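Local structure of Thiol:disulfide interchange protein DsbC (Haemophilus influenzae, 1T3B) at residues Gln106-Tyr111 and Ile116-Leu121; Val92-Asp95 and Tyr100-Leu103; Gly35-Ser40 and Leu46-Leu51; Val68-Ser73 and Tyr171-Gln176; Trp140-Lys143 and Phe147-Asn150. The protein probably transfers and isomerises disulfide bonds in periplasmic proteins, working as a homodimeric thioredoxin-family oxidoreductase. One frame throughout, in Å; residues are numbered along the deposited sequence.

Interaction 1. Residues Gln106-Tyr111 and Ile116-Leu121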
# COMPACT_ATOMS: atom_id res chain seq x y z
N GLN A 106 1.83 33.43 19.14
CA GLN A 106 1.45 34.76 19.62
C GLN A 106 -0.01 34.84 19.99
O GLN A 106 -0.48 35.88 20.42
CB GLN A 106 1.74 35.81 18.56
CG GLN A 106 3.21 36.07 18.33
CD GLN A 106 3.44 37.25 17.42
OE1 GLN A 106 3.06 37.24 16.25
NE2 GLN A 106 4.07 38.30 17.94
N GLN A 107 -0.73 33.74 19.84
CA GLN A 107 -2.15 33.74 20.14
C GLN A 107 -2.59 32.66 21.10
O GLN A 107 -3.77 32.29 21.12
CB GLN A 107 -2.94 33.61 18.84
CG GLN A 107 -2.59 34.69 17.84
CD GLN A 107 -3.17 34.45 16.48
OE1 GLN A 107 -4.37 34.24 16.34
NE2 GLN A 107 -2.33 34.49 15.45
N LEU A 108 -1.66 32.16 21.90
CA LEU A 108 -2.02 31.13 22.86
C LEU A 108 -3.14 31.68 23.75
O LEU A 108 -4.06 30.95 24.11
CB LEU A 108 -0.81 30.75 23.73
CG LEU A 108 0.19 29.69 23.26
CD1 LEU A 108 -0.54 28.60 22.51
CD2 LEU A 108 1.22 30.31 22.39
N LYS A 109 -3.04 32.96 24.10
CA LYS A 109 -4.06 33.59 24.94
C LYS A 109 -5.44 33.41 24.30
O LYS A 109 -6.39 33.04 24.98
CB LYS A 109 -3.75 35.07 25.14
N GLU A 110 -5.53 33.67 22.99
CA GLU A 110 -6.78 33.51 22.25
C GLU A 110 -7.21 32.05 22.21
O GLU A 110 -8.35 31.74 22.56
CB GLU A 110 -6.63 34.03 20.82
CG GLU A 110 -6.59 35.55 20.68
CD GLU A 110 -5.34 36.17 21.27
OE1 GLU A 110 -5.14 36.07 22.50
OE2 GLU A 110 -4.56 36.77 20.49
N TYR A 111 -6.33 31.15 21.80
CA TYR A 111 -6.70 29.73 21.77
C TYR A 111 -7.11 29.31 23.17
O TYR A 111 -8.10 28.60 23.35
CB TYR A 111 -5.54 28.83 21.31
CG TYR A 111 -5.10 29.02 19.88
CD1 TYR A 111 -4.00 29.82 19.57
CD2 TYR A 111 -5.79 28.41 18.84
CE1 TYR A 111 -3.61 30.02 18.27
CE2 TYR A 111 -5.41 28.60 17.53
CZ TYR A 111 -4.31 29.41 17.25
OH TYR A 111 -3.94 29.64 15.95
N ILE A 116 -9.21 26.09 24.39
CA ILE A 116 -8.35 25.12 23.71
C ILE A 116 -6.95 25.09 24.30
O ILE A 116 -6.23 26.08 24.27
CB ILE A 116 -8.23 25.42 22.20
CG1 ILE A 116 -9.62 25.59 21.57
CG2 ILE A 116 -7.50 24.29 21.50
CD1 ILE A 116 -9.60 25.84 20.08
N THR A 117 -6.58 23.94 24.85
CA THR A 117 -5.27 23.73 25.45
C THR A 117 -4.28 23.35 24.35
O THR A 117 -4.45 22.32 23.68
CB THR A 117 -5.31 22.57 26.46
OG1 THR A 117 -5.94 23.01 27.66
CG2 THR A 117 -3.92 22.06 26.76
N VAL A 118 -3.24 24.17 24.16
CA VAL A 118 -2.25 23.89 23.13
C VAL A 118 -1.07 23.11 23.71
O VAL A 118 -0.46 23.53 24.68
CB VAL A 118 -1.76 25.19 22.48
CG1 VAL A 118 -0.73 24.89 21.41
CG2 VAL A 118 -2.93 25.94 21.87
N ARG A 119 -0.75 21.97 23.11
CA ARG A 119 0.35 21.13 23.58
C ARG A 119 1.37 20.96 22.46
O ARG A 119 1.06 20.37 21.43
CB ARG A 119 -0.19 19.76 24.01
CG ARG A 119 -1.56 19.83 24.68
CD ARG A 119 -1.91 18.52 25.38
NE ARG A 119 -1.80 17.38 24.48
CZ ARG A 119 -2.07 16.13 24.82
NH1 ARG A 119 -2.48 15.84 26.05
NH2 ARG A 119 -1.94 15.16 23.93
N TYR A 120 2.58 21.46 22.66
CA TYR A 120 3.59 21.36 21.62
C TYR A 120 4.50 20.15 21.66
O TYR A 120 4.97 19.72 22.71
CB TYR A 120 4.52 22.59 21.61
CG TYR A 120 3.89 23.91 21.27
CD1 TYR A 120 3.28 24.14 20.04
CD2 TYR A 120 3.95 24.96 22.18
CE1 TYR A 120 2.74 25.40 19.73
CE2 TYR A 120 3.42 26.20 21.87
CZ TYR A 120 2.82 26.41 20.66
OH TYR A 120 2.30 27.66 20.42
N LEU A 121 4.74 19.64 20.47
CA LEU A 121 5.64 18.53 20.21
C LEU A 121 6.59 19.19 19.23
O LEU A 121 6.21 20.14 18.54
CB LEU A 121 4.89 17.39 19.53
CG LEU A 121 4.15 16.48 20.49
CD1 LEU A 121 3.39 15.43 19.75
CD2 LEU A 121 5.16 15.83 21.41
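Tyr111 O receives the amide of Ile116 at 2.9 Å (N to O), a moderately bent bond with an N-H...O angle of 147°. The amide comes in tilted 27° from the carbonyl plane, and the bond ties the helix's last turn to the first residue of the strand. CB of Ile116 packs against the same oxygen, 3.4 Å from Tyr111 O. Farther along the strand the contact becomes apolar. Leu108 comes in at about a right angle to Val118 and sets its CD1 methyl 3.6 Å from Val118 CB and equally near CG2. Its other methyl, CD2, meets the phenol oxygen of Tyr120 at 3.5 Å, the two side chains approaching from opposite directions. Helix 108-113 is the last part of the helical leg of a beta-alpha-beta crossover in the thioredoxin fold, running from strand 88-94 to its parallel neighbour 116-122, and Leu108 and Tyr111 face the sheet. Val118 spreads its methyls among three neighbours: CG2 also touches Tyr111 CB at 3.9 Å, while CG1 lies 3.8 Å above one face of the Tyr120 ring, towards its rim. Tyr120 in turn meets the Tyr81 ring nearly perpendicularly. With CG anti to its carbonyl carbon (chi1 -66°), the Tyr111 ring leads away from the strand, and its hydroxyl is hydrogen-bonded to Leu197 O. Beyond these side chains helix 199-208 covers the same region, with Leu202 on Tyr111 and Leu206 on Ile116.

Interaction 2. Residues Val92-Asp95 and Tyr100-Leu103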
# COMPACT_ATOMS: atom_id res chain seq x y z
N VAL A 92 0.11 20.29 18.78
CA VAL A 92 0.65 20.96 17.61
C VAL A 92 2.11 20.63 17.37
O VAL A 92 2.90 20.67 18.31
CB VAL A 92 0.54 22.48 17.79
CG1 VAL A 92 1.17 23.21 16.64
CG2 VAL A 92 -0.88 22.87 17.95
N PHE A 93 2.45 20.28 16.13
CA PHE A 93 3.85 20.00 15.80
C PHE A 93 4.40 21.32 15.34
O PHE A 93 3.90 21.93 14.40
CB PHE A 93 3.97 18.93 14.72
CG PHE A 93 3.71 17.54 15.21
CD1 PHE A 93 2.41 17.06 15.32
CD2 PHE A 93 4.76 16.72 15.60
CE1 PHE A 93 2.17 15.77 15.80
CE2 PHE A 93 4.53 15.44 16.08
CZ PHE A 93 3.23 14.97 16.19
N MET A 94 5.43 21.78 16.00
CA MET A 94 5.94 23.09 15.70
C MET A 94 7.44 23.17 15.48
O MET A 94 8.18 22.30 15.92
CB MET A 94 5.48 24.00 16.84
CG MET A 94 6.05 25.36 16.84
SD MET A 94 6.62 25.71 18.51
CE MET A 94 8.22 24.98 18.47
N ASP A 95 7.86 24.20 14.77
CA ASP A 95 9.27 24.44 14.48
C ASP A 95 9.55 25.88 14.88
O ASP A 95 8.70 26.75 14.71
CB ASP A 95 9.55 24.23 12.99
CG ASP A 95 11.03 24.20 12.68
OD1 ASP A 95 11.74 25.16 13.07
OD2 ASP A 95 11.49 23.22 12.05
N TYR A 100 4.45 30.87 10.76
CA TYR A 100 3.10 30.55 11.20
C TYR A 100 3.06 29.84 12.53
O TYR A 100 2.09 29.94 13.27
CB TYR A 100 2.37 29.74 10.11
CG TYR A 100 1.81 30.60 8.99
CD1 TYR A 100 0.72 31.44 9.21
CD2 TYR A 100 2.40 30.61 7.72
CE1 TYR A 100 0.23 32.27 8.20
CE2 TYR A 100 1.91 31.43 6.71
CZ TYR A 100 0.83 32.26 6.96
OH TYR A 100 0.36 33.07 5.97
N CYS A 101 4.11 29.09 12.84
CA CYS A 101 4.17 28.42 14.13
C CYS A 101 4.31 29.60 15.08
O CYS A 101 3.69 29.65 16.14
CB CYS A 101 5.40 27.54 14.24
SG CYS A 101 5.56 26.34 12.89
N HIS A 102 5.13 30.56 14.68
CA HIS A 102 5.34 31.73 15.50
C HIS A 102 4.01 32.42 15.76
O HIS A 102 3.62 32.63 16.91
CB HIS A 102 6.30 32.69 14.83
CG HIS A 102 6.41 34.00 15.53
ND1 HIS A 102 7.06 34.15 16.74
CD2 HIS A 102 5.89 35.22 15.23
CE1 HIS A 102 6.94 35.40 17.15
NE2 HIS A 102 6.24 36.07 16.26
N LEU A 103 3.33 32.78 14.68
CA LEU A 103 2.04 33.47 14.74
C LEU A 103 1.06 32.71 15.63
O LEU A 103 0.43 33.30 16.50
CB LEU A 103 1.45 33.60 13.33
CG LEU A 103 0.19 34.45 13.20
CD1 LEU A 103 0.52 35.88 13.59
CD2 LEU A 103 -0.34 34.39 11.76
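Cys101 touches strand 92-94 and the residue after it with its whole short side chain. CB meets one backbone and one side-chain atom, 3.4 Å from Asp95 O and 3.5 Å from Met94 CG. With SG placed beside the backbone N of its own residue (chi1 -54°), the sulfur comes next to the backbone of Asp95, lying 3.7 Å from both Asp95 N and Asp95 O. Met94 CG is a little farther from it, 4.1 Å from Cys101 SG. The sulfur ends in the disulfide to Cys98, which is intact here. This is the redox-active pair of the thioredoxin-type CxxC motif: Cys98 precedes helix 99-105 and Cys101 is buried in its first turn, just beyond the end of a central strand. Thr182 also packs on Cys101, next to Pro183, in the loop that carries the cis-proline in thioredoxins. On the strand side, Met94 puts CG anti to its backbone N (chi1 172°), which turns it to the cysteine, and the chain then bends at chi2 and chi3 so that its far end leads away towards Trp140. Asp95 takes part through its backbone. Its carboxylate is occupied elsewhere, OD1 with the hydroxyl of Thr97 and OD2 with the amide of Arg125, which ties the segment just ahead of the CxxC to a second loop. On the helix's outer side His102 ND1 is hydrogen-bonded to Glu153.

Interaction 3. Residues Gly35-Ser40 and Leu46-Leu51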
# COMPACT_ATOMS: atom_id res chain seq x y z
N GLY A 35 5.82 -1.21 10.49
CA GLY A 35 4.53 -0.55 10.41
C GLY A 35 3.45 -1.24 11.21
O GLY A 35 3.69 -2.27 11.85
N ILE A 36 2.25 -0.68 11.19
CA ILE A 36 1.14 -1.27 11.91
C ILE A 36 0.55 -2.41 11.08
O ILE A 36 -0.35 -2.21 10.25
CB ILE A 36 0.08 -0.18 12.25
CG1 ILE A 36 0.66 0.76 13.32
CG2 ILE A 36 -1.23 -0.81 12.73
CD1 ILE A 36 -0.22 1.93 13.68
N LEU A 37 1.08 -3.61 11.31
CA LEU A 37 0.64 -4.82 10.62
C LEU A 37 -0.59 -5.42 11.27
O LEU A 37 -1.15 -4.87 12.22
CB LEU A 37 1.76 -5.87 10.62
CG LEU A 37 3.10 -5.37 10.07
CD1 LEU A 37 4.10 -6.51 10.05
CD2 LEU A 37 2.89 -4.81 8.69
N TYR A 38 -1.01 -6.57 10.75
CA TYR A 38 -2.16 -7.29 11.27
C TYR A 38 -1.87 -8.76 11.08
O TYR A 38 -1.64 -9.22 9.96
CB TYR A 38 -3.41 -6.86 10.53
CG TYR A 38 -3.84 -5.46 10.89
CD1 TYR A 38 -4.65 -5.22 11.99
CD2 TYR A 38 -3.41 -4.36 10.14
CE1 TYR A 38 -5.02 -3.92 12.35
CE2 TYR A 38 -3.77 -3.06 10.49
CZ TYR A 38 -4.58 -2.85 11.60
OH TYR A 38 -4.93 -1.57 11.96
N VAL A 39 -1.88 -9.51 12.18
CA VAL A 39 -1.56 -10.93 12.14
C VAL A 39 -2.59 -11.85 12.78
O VAL A 39 -3.32 -11.46 13.69
CB VAL A 39 -0.18 -11.19 12.81
CG1 VAL A 39 0.16 -12.67 12.76
CG2 VAL A 39 0.89 -10.36 12.12
N SER A 40 -2.61 -13.09 12.30
CA SER A 40 -3.52 -14.11 12.78
C SER A 40 -3.13 -14.66 14.14
O SER A 40 -1.95 -14.75 14.47
CB SER A 40 -3.60 -15.24 11.76
N LEU A 46 -0.07 -12.57 7.28
CA LEU A 46 0.25 -11.18 7.60
C LEU A 46 -0.36 -10.17 6.64
O LEU A 46 -0.34 -10.35 5.42
CB LEU A 46 1.76 -10.97 7.58
CG LEU A 46 2.12 -9.49 7.75
CD1 LEU A 46 2.08 -9.14 9.22
CD2 LEU A 46 3.49 -9.18 7.15
N PHE A 47 -0.92 -9.09 7.18
CA PHE A 47 -1.47 -8.03 6.35
C PHE A 47 -0.48 -6.90 6.39
O PHE A 47 -0.32 -6.25 7.43
CB PHE A 47 -2.78 -7.51 6.90
CG PHE A 47 -3.88 -8.50 6.84
CD1 PHE A 47 -3.93 -9.56 7.73
CD2 PHE A 47 -4.88 -8.37 5.88
CE1 PHE A 47 -4.97 -10.50 7.67
CE2 PHE A 47 -5.92 -9.29 5.81
CZ PHE A 47 -5.96 -10.36 6.71
N GLU A 48 0.20 -6.67 5.27
CA GLU A 48 1.17 -5.59 5.19
C GLU A 48 0.43 -4.47 4.48
O GLU A 48 1.00 -3.75 3.68
CB GLU A 48 2.40 -6.05 4.41
CG GLU A 48 3.56 -5.06 4.38
CD GLU A 48 4.92 -5.74 4.54
OE1 GLU A 48 5.18 -6.73 3.81
OE2 GLU A 48 5.72 -5.28 5.39
N GLY A 49 -0.86 -4.36 4.78
CA GLY A 49 -1.68 -3.32 4.17
C GLY A 49 -2.11 -2.25 5.17
O GLY A 49 -1.30 -1.77 5.97
N LYS A 50 -3.39 -1.89 5.12
CA LYS A 50 -3.96 -0.87 5.99
C LYS A 50 -5.46 -1.12 6.26
O LYS A 50 -6.29 -1.03 5.34
CB LYS A 50 -3.74 0.50 5.32
CG LYS A 50 -4.28 1.68 6.10
CD LYS A 50 -4.02 3.00 5.39
CE LYS A 50 -2.63 3.57 5.67
NZ LYS A 50 -2.48 4.96 5.12
N LEU A 51 -5.81 -1.44 7.51
CA LEU A 51 -7.20 -1.73 7.88
C LEU A 51 -8.07 -0.53 8.29
O LEU A 51 -7.70 0.25 9.17
CB LEU A 51 -7.22 -2.78 9.00
CG LEU A 51 -8.58 -3.05 9.66
CD1 LEU A 51 -9.60 -3.49 8.62
CD2 LEU A 51 -8.41 -4.12 10.74
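Strands 35-40 and 46-47 form a beta hairpin in the N-terminal DsbC domain, and its second strand lies against the other subunit of the homodimer. Tyr38 O is the main polar contact: it takes the amide of Phe47 at 2.9 Å (O to N), with an N-H...O angle of 158° and the donor in the carbonyl plane. The same oxygen lies at the edge of the Phe47 ring, in plane, 3.2 Å from CD1. The return bond, from Tyr38 N to Phe47 O, is weak. Tyr38 CB and Phe47 CB touch on one face of the hairpin. On the other face Leu46, whose chi1 of 173° turns the branch away from its own amide nitrogen, carries CD1 to two partners, 3.4 Å from Val39 CG2 and 3.4 Å from Leu37 CD1. Leu37 also lays its CD2 methyl 4.0 Å from Glu48 CA, where the chain starts to leave the hairpin. After Gly49 the chain bends, bringing Leu51 over one face of the Tyr38 ring. Its CB stands 4.0 Å from the centre of that ring, only 24° off the normal, as a CH-pi contact, and CD2 adds a touch at CE1. Phe47 also meets Phe47 of the second subunit, whose Leu46 packs on Leu51. Most of the side-chain contact is therefore apolar, and with a single strong cross-strand bond the hairpin probably relies much on apolar burial, part of it continued across the dimer interface, where Leu46 also makes backbone hydrogen bonds to the second subunit.

Interaction 4. Residues Val68-Ser73 and Tyr171-Gln176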
# COMPACT_ATOMS: atom_id res chain seq x y z
N VAL A 68 -2.59 7.66 18.01
CA VAL A 68 -2.88 8.69 19.01
C VAL A 68 -2.39 8.32 20.41
O VAL A 68 -1.86 9.17 21.12
CB VAL A 68 -4.39 8.97 19.09
CG1 VAL A 68 -5.10 7.84 19.83
CG2 VAL A 68 -4.63 10.28 19.79
N ASP A 69 -2.58 7.07 20.81
CA ASP A 69 -2.12 6.63 22.13
C ASP A 69 -0.62 6.87 22.21
O ASP A 69 -0.10 7.33 23.22
CB ASP A 69 -2.41 5.14 22.36
CG ASP A 69 -3.89 4.79 22.25
OD1 ASP A 69 -4.74 5.69 22.43
OD2 ASP A 69 -4.19 3.60 21.99
N LYS A 70 0.08 6.54 21.12
CA LYS A 70 1.52 6.72 21.02
C LYS A 70 1.84 8.18 21.36
O LYS A 70 2.64 8.46 22.25
CB LYS A 70 1.97 6.40 19.59
CG LYS A 70 3.41 6.73 19.24
CD LYS A 70 4.38 5.72 19.78
CE LYS A 70 5.65 5.71 18.96
NZ LYS A 70 5.38 5.58 17.50
N LEU A 71 1.20 9.10 20.65
CA LEU A 71 1.39 10.53 20.86
C LEU A 71 1.10 10.89 22.32
O LEU A 71 2.00 11.28 23.06
CB LEU A 71 0.47 11.32 19.93
CG LEU A 71 0.39 12.83 20.10
CD1 LEU A 71 0.14 13.50 18.76
CD2 LEU A 71 -0.72 13.15 21.05
N ASN A 72 -0.15 10.73 22.74
CA ASN A 72 -0.52 11.03 24.10
C ASN A 72 0.52 10.50 25.07
O ASN A 72 0.87 11.16 26.04
CB ASN A 72 -1.87 10.41 24.42
CG ASN A 72 -3.00 11.27 23.96
OD1 ASN A 72 -2.80 12.43 23.63
ND2 ASN A 72 -4.21 10.72 23.95
N SER A 73 1.03 9.31 24.81
CA SER A 73 2.02 8.73 25.70
C SER A 73 3.25 9.62 25.90
O SER A 73 4.15 9.26 26.64
CB SER A 73 2.47 7.37 25.17
OG SER A 73 3.54 7.50 24.25
N TYR A 171 9.72 13.98 16.09
CA TYR A 171 9.78 14.11 14.65
C TYR A 171 9.22 12.86 13.97
O TYR A 171 8.28 12.92 13.19
CB TYR A 171 11.23 14.29 14.23
CG TYR A 171 11.39 14.56 12.78
CD1 TYR A 171 11.37 15.86 12.29
CD2 TYR A 171 11.56 13.51 11.88
CE1 TYR A 171 11.53 16.11 10.94
CE2 TYR A 171 11.72 13.75 10.52
CZ TYR A 171 11.71 15.05 10.05
OH TYR A 171 11.86 15.30 8.71
N GLU A 172 9.82 11.72 14.28
CA GLU A 172 9.41 10.46 13.72
C GLU A 172 7.92 10.18 13.93
O GLU A 172 7.28 9.61 13.05
CB GLU A 172 10.27 9.35 14.31
CG GLU A 172 11.76 9.63 14.13
CD GLU A 172 12.64 8.63 14.83
OE1 GLU A 172 12.30 8.26 15.98
OE2 GLU A 172 13.67 8.24 14.26
N LEU A 173 7.37 10.57 15.07
CA LEU A 173 5.95 10.35 15.34
C LEU A 173 5.12 11.25 14.45
O LEU A 173 3.98 10.92 14.11
CB LEU A 173 5.59 10.66 16.80
CG LEU A 173 4.09 10.83 17.12
CD1 LEU A 173 3.39 9.49 17.06
CD2 LEU A 173 3.91 11.45 18.50
N GLY A 174 5.69 12.39 14.08
CA GLY A 174 4.98 13.34 13.22
C GLY A 174 4.84 12.79 11.82
O GLY A 174 3.78 12.89 11.20
N ILE A 175 5.91 12.19 11.33
CA ILE A 175 5.87 11.61 10.00
C ILE A 175 4.80 10.53 9.96
O ILE A 175 4.00 10.49 9.03
CB ILE A 175 7.24 11.05 9.60
CG1 ILE A 175 8.24 12.21 9.53
CG2 ILE A 175 7.14 10.36 8.25
CD1 ILE A 175 9.60 11.83 9.03
N GLN A 176 4.77 9.68 10.97
CA GLN A 176 3.76 8.63 11.04
C GLN A 176 2.38 9.24 10.85
O GLN A 176 1.52 8.67 10.19
CB GLN A 176 3.80 7.93 12.39
CG GLN A 176 5.02 7.05 12.62
CD GLN A 176 4.91 6.27 13.92
OE1 GLN A 176 3.90 5.61 14.17
NE2 GLN A 176 5.96 6.33 14.75
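The carboxamide of Gln176 is the flat group of this contact, and Lys70 reaches it at the exposed margin. Lysine NZ lies 3.7 Å from Gln176 CD, on the far side of the amide from CG, the two side chains crossing at about a right angle. Gln176 extends beyond CG to get there, whereas Lys70 bends at chi2 and chi4. Aromatic rings take no part between the two helices; the ring of Tyr171 turns from the contact and stacks on Phe123. The interior is built around Leu173, which points at helix 63-72 and divides its two methyls between successive residues of it. CD1 packs on the aliphatic root of Lys70, 3.5 Å from CG, where the side chains slide past each other in opposite directions. CD2 lies against the start of Leu71, 3.6 Å from CA and 3.7 Å from CB, the two leucines crossing at about a right angle. A chi1 of 164° carries Leu173 CG toward helix 63-72, and the methyls diverge from there. The lysine thus has an apolar stem over the leucine and a charged end beside Gln176. Leu71 continues inward onto Leu121 and Met78, and Tyr74 packs on Leu173. The axes of segments 68-72 and 171-176 pass 10.8 Å apart at 156°, nearly antiparallel, and side chains reach across, one methyl as far as Leu71 CA. Helix 63-72 comes after hairpin strand 46-47 in the chain and helix 166-177 belongs to the thioredoxin-like domain, a meeting consistent with the linker helix that joins dimerisation and catalytic domains in DsbC proteins.

Interaction 5. Residues Trp140-Lys143 and Phe147-Asn150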
# COMPACT_ATOMS: atom_id res chain seq x y z
N TRP A 140 13.19 21.75 24.62
CA TRP A 140 12.26 20.72 25.05
C TRP A 140 12.64 19.95 26.30
O TRP A 140 11.79 19.33 26.94
CB TRP A 140 12.01 19.75 23.89
CG TRP A 140 10.67 19.93 23.24
CD1 TRP A 140 9.52 19.23 23.51
CD2 TRP A 140 10.32 20.94 22.30
NE1 TRP A 140 8.48 19.75 22.79
CE2 TRP A 140 8.94 20.80 22.04
CE3 TRP A 140 11.03 21.95 21.65
CZ2 TRP A 140 8.26 21.64 21.15
CZ3 TRP A 140 10.37 22.77 20.78
CH2 TRP A 140 9.00 22.62 20.54
N THR A 141 13.93 19.98 26.64
CA THR A 141 14.46 19.28 27.81
C THR A 141 14.93 20.21 28.92
O THR A 141 15.43 19.76 29.95
CB THR A 141 15.64 18.38 27.43
OG1 THR A 141 16.65 19.17 26.80
CG2 THR A 141 15.20 17.27 26.48
N ALA A 142 14.77 21.51 28.71
CA ALA A 142 15.18 22.53 29.67
C ALA A 142 14.55 22.32 31.05
O ALA A 142 13.83 21.35 31.25
CB ALA A 142 14.81 23.89 29.13
N LYS A 143 14.82 23.21 32.01
CA LYS A 143 14.26 23.07 33.35
C LYS A 143 12.81 23.52 33.44
O LYS A 143 12.07 23.08 34.31
CB LYS A 143 15.11 23.83 34.38
CG LYS A 143 15.91 22.90 35.29
CD LYS A 143 16.64 23.65 36.42
CE LYS A 143 15.70 24.58 37.18
NZ LYS A 143 14.43 23.92 37.54
N PHE A 147 9.29 28.54 29.53
CA PHE A 147 10.13 29.72 29.55
C PHE A 147 11.09 29.64 28.40
O PHE A 147 11.27 30.60 27.66
CB PHE A 147 10.91 29.82 30.87
CG PHE A 147 11.71 31.08 31.01
CD1 PHE A 147 11.16 32.21 31.59
CD2 PHE A 147 13.03 31.13 30.55
CE1 PHE A 147 11.90 33.38 31.72
CE2 PHE A 147 13.78 32.29 30.66
CZ PHE A 147 13.22 33.42 31.25
N ALA A 148 11.72 28.48 28.26
CA ALA A 148 12.69 28.26 27.20
C ALA A 148 12.09 28.53 25.83
O ALA A 148 12.70 29.21 25.01
CB ALA A 148 13.21 26.85 27.26
N LEU A 149 10.89 28.00 25.62
CA LEU A 149 10.18 28.17 24.36
C LEU A 149 9.66 29.58 24.19
O LEU A 149 9.80 30.17 23.12
CB LEU A 149 8.99 27.19 24.26
CG LEU A 149 8.14 27.30 22.98
CD1 LEU A 149 9.03 26.94 21.79
CD2 LEU A 149 6.90 26.41 23.03
N ASN A 150 9.06 30.13 25.24
CA ASN A 150 8.55 31.49 25.15
C ASN A 150 9.67 32.41 24.70
O ASN A 150 9.46 33.28 23.84
CB ASN A 150 7.96 31.96 26.48
CG ASN A 150 6.60 31.36 26.77
OD1 ASN A 150 5.87 30.96 25.86
ND2 ASN A 150 6.23 31.32 28.03
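Trp140 has an unusual first torsion, chi1 -105°, and although its CB points away from helix 145-153, this and chi2 near -96° swing the indole back towards it. Leu149 supplies the partner by extending CG on the side opposite its N (chi1 178°), which carries the isobutyl group out from its helix in the direction of the tryptophan. They meet loosely: Trp140 CZ3, on the six-membered ring, comes to 4.5 Å from Leu149 CD1, and the methyl approaches obliquely. The closer touch is between two small residues. Ala142 CB and Ala148 CB stand 3.8 Å apart, each pointing across the gap, and the CA atoms of this pair are 6.7 Å from each other, a spacing that the two methyl groups span by themselves. Polar groups stay on the flanks. Thr141 OG1 bonds back to Glu137 O, a carbonyl of its own helix, and Asn150 OD1 is hydrogen-bonded to the hydroxyl of Tyr81. Trp140 and Leu149 are buried, and beneath them lies the sheet: both pack on Ile79, Tyr120 and Met94, drawn from three neighbouring strands. Trp140 also meets the ring of His170 at a steep angle, and His105, at the end of the helix that carries Cys101, touches Leu149 and Asn150. The contact therefore closes a short turn between helices 131-141 and 145-153 and lays both on one face of the sheet. These two helices fall between strands 116-122 and 184-186, consistent with the helical insertion by which the DsbA, DsbC and DsbG proteins elaborate the thioredoxin fold.

Overall arrangement
Interactions 1, 2 and 5 share one core in the thioredoxin-like domain. Interactions 1 and 2, with centres about 10 Å apart, lie on neighbouring parallel strands, where Leu121 N comes 3.0 Å from Val92 O. Tyr120 CD2 reaches Leu149 CD2 at 3.4 Å, joining interaction 1 to interaction 5, and the end of Met94 joins the latter to interaction 2, which holds Cys101 of the redox-active disulfide. Interaction 4 covers another part of the sheet: Phe93 CE2 touches Gly174 CA at 3.6 Å and Arg119 NH2 approaches Asn72 OD1 at 2.9 Å. Interaction 3, at the dimer interface, stands apart, its centre about 33 Å from that of interaction 2.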